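Local coordinates for neutral ceramidase (Pseudomonas aeruginosa, PDB 2ZWS), which hydrolyses the N-acyl linkage of ceramides to give sphingosine and a free fatty acid, and also makes ceramide from the two, as a zinc-dependent secreted amidohydrolase, at residues A[151-156]-A[180-185]; A[155-160]-A[199-204]; A[246-251]-A[411-416]. All blocks are in the same frame, centred on the assembly; numbering follows the deposited sequence. Where two conformers were deposited one is given.

Contact 1 of 3, residues A[151-156]-A[180-185]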
loop_
_atom_site.group_PDB
_atom_site.type_symbol
_atom_site.label_atom_id
_atom_site.label_comp_id
_atom_site.label_asym_id
_atom_site.label_seq_id
_atom_site.Cartn_x
_atom_site.Cartn_y
_atom_site.Cartn_z
ATOM N N GLY A 151 6.486 10.418 -18.450
ATOM C CA GLY A 151 6.981 9.612 -19.567
ATOM C C GLY A 151 6.160 8.359 -19.719
ATOM O O GLY A 151 5.327 8.049 -18.872
ATOM N N GLU A 152 6.430 7.632 -20.795
ATOM C CA GLU A 152 5.630 6.468 -21.111
ATOM C C GLU A 152 6.405 5.205 -20.786
ATOM O O GLU A 152 7.520 4.981 -21.278
ATOM C CB GLU A 152 5.182 6.477 -22.584
ATOM C CG GLU A 152 4.206 7.605 -22.924
ATOM C CD GLU A 152 3.282 7.290 -24.105
ATOM O OE1 GLU A 152 3.556 6.324 -24.845
ATOM O OE2 GLU A 152 2.287 8.024 -24.300
ATOM N N LEU A 153 5.796 4.373 -19.940
ATOM C CA LEU A 153 6.404 3.092 -19.536
ATOM C C LEU A 153 5.606 1.967 -20.215
ATOM O O LEU A 153 4.442 1.751 -19.876
ATOM C CB LEU A 153 6.398 2.967 -17.990
ATOM C CG LEU A 153 6.829 1.628 -17.383
ATOM C CD1 LEU A 153 8.214 1.202 -17.927
ATOM C CD2 LEU A 153 6.839 1.722 -15.843
ATOM N N ARG A 154 6.237 1.276 -21.177
ATOM C CA ARG A 154 5.518 0.361 -22.099
ATOM C C ARG A 154 5.233 -1.083 -21.664
ATOM O O ARG A 154 4.163 -1.627 -21.971
ATOM C CB ARG A 154 6.284 0.223 -23.428
ATOM C CG ARG A 154 6.591 1.481 -24.171
ATOM C CD ARG A 154 7.180 1.139 -25.556
ATOM N NE ARG A 154 8.418 0.351 -25.538
ATOM C CZ ARG A 154 9.631 0.839 -25.289
ATOM N NH1 ARG A 154 9.808 2.136 -25.034
ATOM N NH2 ARG A 154 10.686 0.030 -25.314
ATOM N N ASN A 155 6.220 -1.694 -21.013
ATOM C CA ASN A 155 6.366 -3.162 -20.878
ATOM C C ASN A 155 6.264 -3.649 -19.404
ATOM O O ASN A 155 6.687 -4.773 -19.071
ATOM C CB ASN A 155 7.757 -3.504 -21.438
ATOM C CG ASN A 155 7.973 -4.993 -21.681
ATOM O OD1 ASN A 155 7.099 -5.694 -22.213
ATOM N ND2 ASN A 155 9.164 -5.473 -21.328
ATOM N N ALA A 156 5.705 -2.815 -18.536
ATOM C CA ALA A 156 5.607 -3.175 -17.106
ATOM C C ALA A 156 4.225 -3.724 -16.709
ATOM O O ALA A 156 4.094 -4.393 -15.670
ATOM C CB ALA A 156 6.001 -1.971 -16.217
ATOM N N PRO A 180 0.130 4.090 -19.962
ATOM C CA PRO A 180 1.573 3.972 -19.882
ATOM C C PRO A 180 2.182 5.150 -19.123
ATOM O O PRO A 180 3.381 5.192 -18.907
ATOM C CB PRO A 180 1.987 4.011 -21.350
ATOM C CG PRO A 180 1.025 4.955 -21.935
ATOM C CD PRO A 180 -0.299 4.704 -21.230
ATOM N N GLN A 181 1.351 6.102 -18.703
ATOM C CA GLN A 181 1.926 7.320 -18.131
ATOM C C GLN A 181 2.452 7.126 -16.720
ATOM O O GLN A 181 1.698 6.747 -15.816
ATOM C CB GLN A 181 0.933 8.483 -18.144
ATOM C CG GLN A 181 1.603 9.789 -17.667
ATOM C CD GLN A 181 0.754 11.009 -17.971
ATOM O OE1 GLN A 181 0.977 11.715 -18.971
ATOM N NE2 GLN A 181 -0.231 11.246 -17.145
ATOM N N MET A 182 3.745 7.398 -16.552
ATOM C CA MET A 182 4.310 7.598 -15.234
ATOM C C MET A 182 4.602 9.092 -15.019
ATOM O O MET A 182 5.197 9.751 -15.885
ATOM C CB MET A 182 5.604 6.801 -15.067
ATOM C CG MET A 182 6.279 7.060 -13.709
ATOM S SD MET A 182 7.770 6.098 -13.462
ATOM C CE MET A 182 7.069 4.453 -13.152
ATOM N N SER A 183 4.201 9.619 -13.864
ATOM C CA SER A 183 4.497 10.996 -13.467
ATOM C C SER A 183 5.436 10.932 -12.273
ATOM O O SER A 183 5.330 10.032 -11.433
ATOM C CB SER A 183 3.202 11.708 -13.024
ATOM O OG SER A 183 2.237 11.719 -14.076
ATOM N N VAL A 184 6.364 11.886 -12.186
ATOM C CA VAL A 184 7.281 11.952 -11.046
ATOM C C VAL A 184 7.330 13.362 -10.495
ATOM O O VAL A 184 7.555 14.315 -11.248
ATOM C CB VAL A 184 8.724 11.460 -11.407
ATOM C CG1 VAL A 184 9.660 11.519 -10.167
ATOM C CG2 VAL A 184 8.691 10.059 -12.004
ATOM N N LEU A 185 7.091 13.476 -9.181
ATOM C CA LEU A 185 7.375 14.711 -8.432
ATOM C C LEU A 185 8.709 14.522 -7.699
ATOM O O LEU A 185 8.840 13.643 -6.834
ATOM C CB LEU A 185 6.257 15.032 -7.425
ATOM C CG LEU A 185 6.388 16.336 -6.605
ATOM C CD1 LEU A 185 6.436 17.574 -7.477
ATOM C CD2 LEU A 185 5.227 16.469 -5.640
#
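L153 turns its CG anti to the backbone N (chi1 173°), and M182 runs extended until its chain bends at the sulfur (chi3 -74°). These torsions bring L153 CD2 and M182 CE to 3.8 Å, the two side chains meeting at a slant. The setting is an antiparallel beta ladder, where the end of strand 142-152 pairs with the start of strand 181-189. G151 and M182 form a hydrogen-bonded pair. M182 N gives to G151 O at 2.9 Å, and G151 N gives back to M182 O at 2.9 Å. E152 and Q181 form the next, non-hydrogen-bonded pair, and their side chains lie on the opposite face of the sheet from M182. The ladder is extended past the strand ends by L153 N, which gives to P180 O at 2.8 Å in a nearly straight bond (176° at the hydrogen).

The M182 face is the inner one. Helix 265-286 covers it through A280 and I283, and F201 packs on both L153 and M182. The E152 face is more open. There the E152 and P180 side chains lie side by side. In the conformer given, the carboxylate carbon E152 CD sits 3.9 Å from P180 CG. Beyond the strand end, the L153 carbonyl also meets the proline, with P180 CB 3.6 Å from L153 O.

Contact 2 of 3, residues A[155-160]-A[199-204]. Unlike the reference sequence in segment 155-160: S157 (reference Asn). With ZN (zinc ion), chain B.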
loop_
_atom_site.group_PDB
_atom_site.type_symbol
_atom_site.label_atom_id
_atom_site.label_comp_id
_atom_site.label_asym_id
_atom_site.label_seq_id
_atom_site.Cartn_x
_atom_site.Cartn_y
_atom_site.Cartn_z
ATOM N N ASN A 155 6.220 -1.694 -21.013
ATOM C CA ASN A 155 6.366 -3.162 -20.878
ATOM C C ASN A 155 6.264 -3.649 -19.404
ATOM O O ASN A 155 6.687 -4.773 -19.071
ATOM C CB ASN A 155 7.757 -3.504 -21.438
ATOM C CG ASN A 155 7.973 -4.993 -21.681
ATOM O OD1 ASN A 155 7.099 -5.694 -22.213
ATOM N ND2 ASN A 155 9.164 -5.473 -21.328
ATOM N N ALA A 156 5.705 -2.815 -18.536
ATOM C CA ALA A 156 5.607 -3.175 -17.106
ATOM C C ALA A 156 4.225 -3.724 -16.709
ATOM O O ALA A 156 4.094 -4.393 -15.670
ATOM C CB ALA A 156 6.001 -1.971 -16.217
ATOM N N SER A 157 3.198 -3.433 -17.513
ATOM C CA SER A 157 1.810 -3.740 -17.170
ATOM C C SER A 157 1.031 -4.309 -18.340
ATOM O O SER A 157 1.484 -4.270 -19.497
ATOM C CB SER A 157 1.093 -2.477 -16.692
ATOM O OG SER A 157 1.146 -1.479 -17.701
ATOM N N ARG A 158 -0.131 -4.869 -18.034
ATOM C CA ARG A 158 -1.034 -5.372 -19.069
ATOM C C ARG A 158 -2.461 -5.261 -18.552
ATOM O O ARG A 158 -2.691 -5.318 -17.334
ATOM C CB ARG A 158 -0.686 -6.812 -19.461
ATOM C CG ARG A 158 -0.886 -7.838 -18.353
ATOM C CD ARG A 158 -0.636 -9.272 -18.850
ATOM N NE ARG A 158 -1.733 -9.766 -19.684
ATOM C CZ ARG A 158 -2.886 -10.259 -19.229
ATOM N NH1 ARG A 158 -3.117 -10.366 -17.927
ATOM N NH2 ARG A 158 -3.812 -10.656 -20.088
ATOM N N ASN A 159 -3.414 -5.085 -19.460
ATOM C CA ASN A 159 -4.794 -5.021 -19.046
ATOM C C ASN A 159 -5.346 -6.416 -18.821
ATOM O O ASN A 159 -5.290 -7.267 -19.715
ATOM C CB ASN A 159 -5.639 -4.287 -20.105
ATOM C CG ASN A 159 -6.983 -3.860 -19.570
ATOM O OD1 ASN A 159 -7.823 -4.697 -19.193
ATOM N ND2 ASN A 159 -7.217 -2.544 -19.558
ATOM N N ARG A 160 -5.944 -6.636 -17.659
ATOM C CA ARG A 160 -6.446 -7.971 -17.305
ATOM C C ARG A 160 -7.921 -8.167 -17.640
ATOM O O ARG A 160 -8.491 -9.246 -17.433
ATOM C CB ARG A 160 -6.155 -8.244 -15.809
ATOM C CG ARG A 160 -6.980 -7.416 -14.901
ATOM C CD ARG A 160 -6.617 -7.608 -13.444
ATOM N NE ARG A 160 -7.606 -6.951 -12.600
ATOM C CZ ARG A 160 -7.550 -6.930 -11.264
ATOM N NH1 ARG A 160 -6.537 -7.519 -10.609
ATOM N NH2 ARG A 160 -8.514 -6.330 -10.586
ATOM N N SER A 199 6.789 8.641 -7.509
ATOM C CA SER A 199 6.422 8.152 -8.857
ATOM C C SER A 199 4.967 7.659 -8.846
ATOM O O SER A 199 4.569 6.915 -7.937
ATOM C CB SER A 199 7.335 6.982 -9.267
ATOM O OG SER A 199 6.731 6.149 -10.247
ATOM N N TRP A 200 4.167 8.081 -9.833
ATOM C CA TRP A 200 2.792 7.564 -9.971
ATOM C C TRP A 200 2.707 6.787 -11.269
ATOM O O TRP A 200 3.005 7.316 -12.352
ATOM C CB TRP A 200 1.757 8.691 -10.053
ATOM C CG TRP A 200 1.508 9.414 -8.767
ATOM C CD1 TRP A 200 0.585 9.091 -7.819
ATOM C CD2 TRP A 200 2.151 10.622 -8.311
ATOM N NE1 TRP A 200 0.618 10.002 -6.785
ATOM C CE2 TRP A 200 1.562 10.958 -7.059
ATOM C CE3 TRP A 200 3.158 11.462 -8.841
ATOM C CZ2 TRP A 200 1.939 12.087 -6.323
ATOM C CZ3 TRP A 200 3.548 12.598 -8.086
ATOM C CH2 TRP A 200 2.931 12.893 -6.834
ATOM N N PHE A 201 2.307 5.532 -11.164
ATOM C CA PHE A 201 2.184 4.664 -12.340
ATOM C C PHE A 201 1.244 3.509 -11.977
ATOM O O PHE A 201 1.412 2.919 -10.910
ATOM C CB PHE A 201 3.548 4.108 -12.774
ATOM C CG PHE A 201 3.454 3.095 -13.871
ATOM C CD1 PHE A 201 3.622 1.745 -13.589
ATOM C CD2 PHE A 201 3.232 3.486 -15.201
ATOM C CE1 PHE A 201 3.515 0.779 -14.593
ATOM C CE2 PHE A 201 3.108 2.516 -16.229
ATOM C CZ PHE A 201 3.268 1.164 -15.927
ATOM N N PRO A 202 0.248 3.196 -12.828
ATOM C CA PRO A 202 -0.705 2.148 -12.414
ATOM C C PRO A 202 -0.296 0.741 -12.811
ATOM O O PRO A 202 -0.116 0.450 -14.000
ATOM C CB PRO A 202 -2.002 2.544 -13.141
ATOM C CG PRO A 202 -1.488 3.218 -14.444
ATOM C CD PRO A 202 -0.103 3.805 -14.133
ATOM N N VAL A 203 -0.192 -0.138 -11.819
ATOM C CA VAL A 203 0.007 -1.571 -12.053
ATOM C C VAL A 203 -0.257 -2.289 -10.735
ATOM O O VAL A 203 0.290 -1.874 -9.715
ATOM C CB VAL A 203 1.436 -1.901 -12.619
ATOM C CG1 VAL A 203 2.587 -1.470 -11.644
ATOM C CG2 VAL A 203 1.527 -3.391 -13.015
ATOM N N HIS A 204 -1.108 -3.316 -10.752
ATOM C CA HIS A 204 -1.323 -4.098 -9.526
ATOM C C HIS A 204 -0.006 -4.590 -8.930
ATOM O O HIS A 204 0.862 -5.101 -9.640
ATOM C CB HIS A 204 -2.270 -5.285 -9.741
ATOM C CG HIS A 204 -3.694 -4.976 -9.423
ATOM N ND1 HIS A 204 -4.479 -4.168 -10.225
ATOM C CD2 HIS A 204 -4.478 -5.364 -8.385
ATOM C CE1 HIS A 204 -5.679 -4.055 -9.671
ATOM N NE2 HIS A 204 -5.696 -4.764 -8.550
HETATM ZN ZN ZN B . -7.026 -4.572 -6.921
HETATM O O HOH W 1 -0.047 0.724 -16.768
HETATM O O HOH W 2 -6.900 -6.419 -5.898
#
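The R160 guanidinium lies over one face of the H204 imidazole. Its NH1 sits 3.5 Å above the ring plane, over the ring centre. Seen from the arginine, H204 CE1 lies under one face of the guanidinium, displaced toward the rim. The two planes are tilted by 34°, so the groups overlap without being parallel, and the side chains cross at about a right angle. Zinc is bound by H204 NE2 at 2.1 Å, and water 2, another zinc ligand, lies in the plane of the imidazole at its edge. H97, E411 and Y448 complete the protein ligands of the metal.

The F201 ring is met obliquely. A156 CB is 4.0 Å from F201 CE1, and S157 OG is 3.8 Å from F201 CZ. Beside this, V203 CG2 touches S157 CB at 3.8 Å. S157, which is Asn in the reference sequence, holds OG between its own backbone N and carbonyl carbon (chi1 58°), from where it reaches water 1. S157 OG donates to water 1 (2.7 Å), and the water donates to P202 O (2.8 Å). One water thus joins strand 157-159 to the loop that leads from strand 194-200 to the metal ligand.

The imidazole is held at both nitrogens, by zinc at NE2 and by L249 O, which accepts from ND1. This fixes the ring's rotation. R160 NE makes a salt bridge to E461, which holds the arginine in place and probably offsets its charge. The carbonyl at ND1 would be expected to strengthen H204 as a zinc donor, while the cationic group over its face would probably temper that effect.

Contact 3 of 3, residues A[246-251]-A[411-416]. With ZN (zinc ion), chain B.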
loop_
_atom_site.group_PDB
_atom_site.type_symbol
_atom_site.label_atom_id
_atom_site.label_comp_id
_atom_site.label_asym_id
_atom_site.label_seq_id
_atom_site.Cartn_x
_atom_site.Cartn_y
_atom_site.Cartn_z
ATOM N N ALA A 246 -5.393 1.816 -11.584
ATOM C CA ALA A 246 -4.833 0.461 -11.819
ATOM C C ALA A 246 -5.871 -0.663 -11.733
ATOM O O ALA A 246 -5.505 -1.848 -11.727
ATOM C CB ALA A 246 -3.700 0.201 -10.818
ATOM N N GLY A 247 -7.154 -0.310 -11.696
ATOM C CA GLY A 247 -8.200 -1.289 -11.427
ATOM C C GLY A 247 -8.156 -2.496 -12.356
ATOM O O GLY A 247 -8.453 -3.631 -11.937
ATOM N N ASN A 248 -7.826 -2.260 -13.625
ATOM C CA ASN A 248 -7.825 -3.351 -14.595
ATOM C C ASN A 248 -6.430 -3.651 -15.145
ATOM O O ASN A 248 -6.292 -4.206 -16.234
ATOM C CB ASN A 248 -8.862 -3.120 -15.747
ATOM C CG ASN A 248 -8.709 -1.746 -16.430
ATOM O OD1 ASN A 248 -7.913 -0.902 -15.991
ATOM N ND2 ASN A 248 -9.452 -1.534 -17.531
ATOM N N LEU A 249 -5.391 -3.312 -14.365
ATOM C CA LEU A 249 -4.005 -3.469 -14.812
ATOM C C LEU A 249 -3.191 -4.399 -13.903
ATOM O O LEU A 249 -3.067 -4.161 -12.692
ATOM C CB LEU A 249 -3.305 -2.107 -14.879
ATOM C CG LEU A 249 -3.776 -1.125 -15.948
ATOM C CD1 LEU A 249 -3.170 0.242 -15.669
ATOM C CD2 LEU A 249 -3.295 -1.600 -17.297
ATOM N N SER A 250 -2.605 -5.412 -14.522
ATOM C CA SER A 250 -1.743 -6.391 -13.866
ATOM C C SER A 250 -0.286 -6.200 -14.274
ATOM O O SER A 250 0.017 -5.611 -15.332
ATOM C CB SER A 250 -2.114 -7.797 -14.351
ATOM O OG SER A 250 -3.404 -8.163 -13.920
ATOM N N PRO A 251 0.647 -6.768 -13.495
ATOM C CA PRO A 251 2.032 -6.791 -13.987
ATOM C C PRO A 251 2.085 -7.535 -15.326
ATOM O O PRO A 251 1.347 -8.530 -15.562
ATOM C CB PRO A 251 2.781 -7.602 -12.918
ATOM C CG PRO A 251 1.925 -7.448 -11.684
ATOM C CD PRO A 251 0.502 -7.435 -12.181
ATOM N N GLU A 411 -10.343 1.531 -6.549
ATOM C CA GLU A 411 -9.532 1.086 -7.692
ATOM C C GLU A 411 -10.231 1.499 -8.971
ATOM O O GLU A 411 -11.252 0.920 -9.306
ATOM C CB GLU A 411 -9.381 -0.444 -7.705
ATOM C CG GLU A 411 -9.146 -1.084 -6.357
ATOM C CD GLU A 411 -8.428 -2.413 -6.460
ATOM O OE1 GLU A 411 -7.640 -2.675 -7.436
ATOM O OE2 GLU A 411 -8.625 -3.218 -5.539
ATOM N N PHE A 412 -9.680 2.471 -9.684
ATOM C CA PHE A 412 -10.312 2.933 -10.915
ATOM C C PHE A 412 -9.670 2.262 -12.112
ATOM O O PHE A 412 -8.465 2.176 -12.208
ATOM C CB PHE A 412 -10.169 4.447 -11.022
ATOM C CG PHE A 412 -11.039 5.196 -10.053
ATOM C CD1 PHE A 412 -10.777 5.152 -8.665
ATOM C CD2 PHE A 412 -12.098 5.962 -10.505
ATOM C CE1 PHE A 412 -11.605 5.821 -7.771
ATOM C CE2 PHE A 412 -12.897 6.659 -9.609
ATOM C CZ PHE A 412 -12.651 6.586 -8.226
ATOM N N THR A 413 -10.479 1.821 -13.062
ATOM C CA THR A 413 -9.905 1.300 -14.291
ATOM C C THR A 413 -9.279 2.441 -15.066
ATOM O O THR A 413 -9.517 3.610 -14.766
ATOM C CB THR A 413 -10.969 0.723 -15.195
ATOM O OG1 THR A 413 -11.939 1.747 -15.481
ATOM C CG2 THR A 413 -11.627 -0.484 -14.545
ATOM N N VAL A 414 -8.476 2.095 -16.071
ATOM C CA VAL A 414 -7.773 3.118 -16.869
ATOM C C VAL A 414 -8.755 4.220 -17.321
ATOM O O VAL A 414 -8.542 5.396 -17.037
ATOM C CB VAL A 414 -7.041 2.489 -18.090
ATOM C CG1 VAL A 414 -6.508 3.580 -19.065
ATOM C CG2 VAL A 414 -5.904 1.568 -17.618
ATOM N N MET A 415 -9.834 3.846 -18.020
ATOM C CA MET A 415 -10.717 4.872 -18.574
ATOM C C MET A 415 -11.541 5.562 -17.494
ATOM O O MET A 415 -11.912 6.746 -17.644
ATOM C CB MET A 415 -11.632 4.305 -19.675
ATOM C CG MET A 415 -10.910 3.881 -20.958
ATOM S SD MET A 415 -9.567 5.006 -21.481
ATOM C CE MET A 415 -10.393 6.603 -21.711
ATOM N N ALA A 416 -11.823 4.866 -16.391
ATOM C CA ALA A 416 -12.577 5.531 -15.311
ATOM C C ALA A 416 -11.737 6.682 -14.739
ATOM O O ALA A 416 -12.251 7.786 -14.494
ATOM C CB ALA A 416 -13.007 4.538 -14.238
HETATM ZN ZN ZN B . -7.026 -4.572 -6.921
HETATM O O HOH W 3 -6.809 3.037 -8.980
HETATM O O HOH W 4 -10.314 1.000 -18.767
HETATM O O HOH W 2 -6.900 -6.419 -5.898
#
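G247 and F412 are joined by a backbone hydrogen bond, in which G247 N gives to F412 O at 2.9 Å. The donor sits well above the carbonyl plane, 57° out of it. G247 belongs to a type I beta turn from A246 to L249. The turn packs against the N-cap of helix 414-428, just after zinc ligand E411.

The other direct hydrogen bond uses a side chain. N248 sets its CG between backbone N and carbonyl carbon (chi1 52°), which turns the amide toward the helix start. V414 N gives to N248 OD1 at 3.1 Å, with the donor tilted 29° from the amide plane. T413, the N-cap residue, accepts from A416 N at its OG1, 3.3 Å away. The same OG1 is hydrogen-bonded to E454. Two waters add bridges. Water 3 accepts from A246 N and F412 N, and water 4 from N248 ND2 and M415 N. The first three N-H groups of the helix, those of V414, M415 and A416, are therefore each matched with an acceptor.

Van der Waals contact is limited. L249 CD1 rests on V414 CG2 at 3.6 Å, the side chains crossing at about a right angle. The N248 amide also touches T413 CB and CG2, again crossing at about a right angle.

Metal binding comes from E411, whose side chain passes G247 to grip zinc with both oxygens. Y445 is hydrogen-bonded to OE2 and Y441 to OE1, and both probably help to orient the carboxylate. S250, probably the nucleophile as in related enzymes, follows the turn on strand 249-251. The carboxylate binds unevenly: E411 OE1 is 2.1 Å from zinc, E411 OE2 2.5 Å.

Strand 142-152 ends in contact 1, which closes a loop of 23 residues by pairing it with strand 181-189. Contact 2 starts from the same stretch, sharing N155 and A156 with contact 1, and runs on into strand 157-159. It closes later, beyond strand 194-200, so the two loops cross. S183 and W200 pair through their backbones across neighbouring strands of the large sheet. Contact 3 follows in series and closes a much longer loop, from 246-251 to 411-416. It joins contact 2 through the small sheet of strands 157-159 and 249-251, and through zinc. Together they tie the ends of strands 142-152, 181-189 and 194-200 to the metal site and helix 414-428.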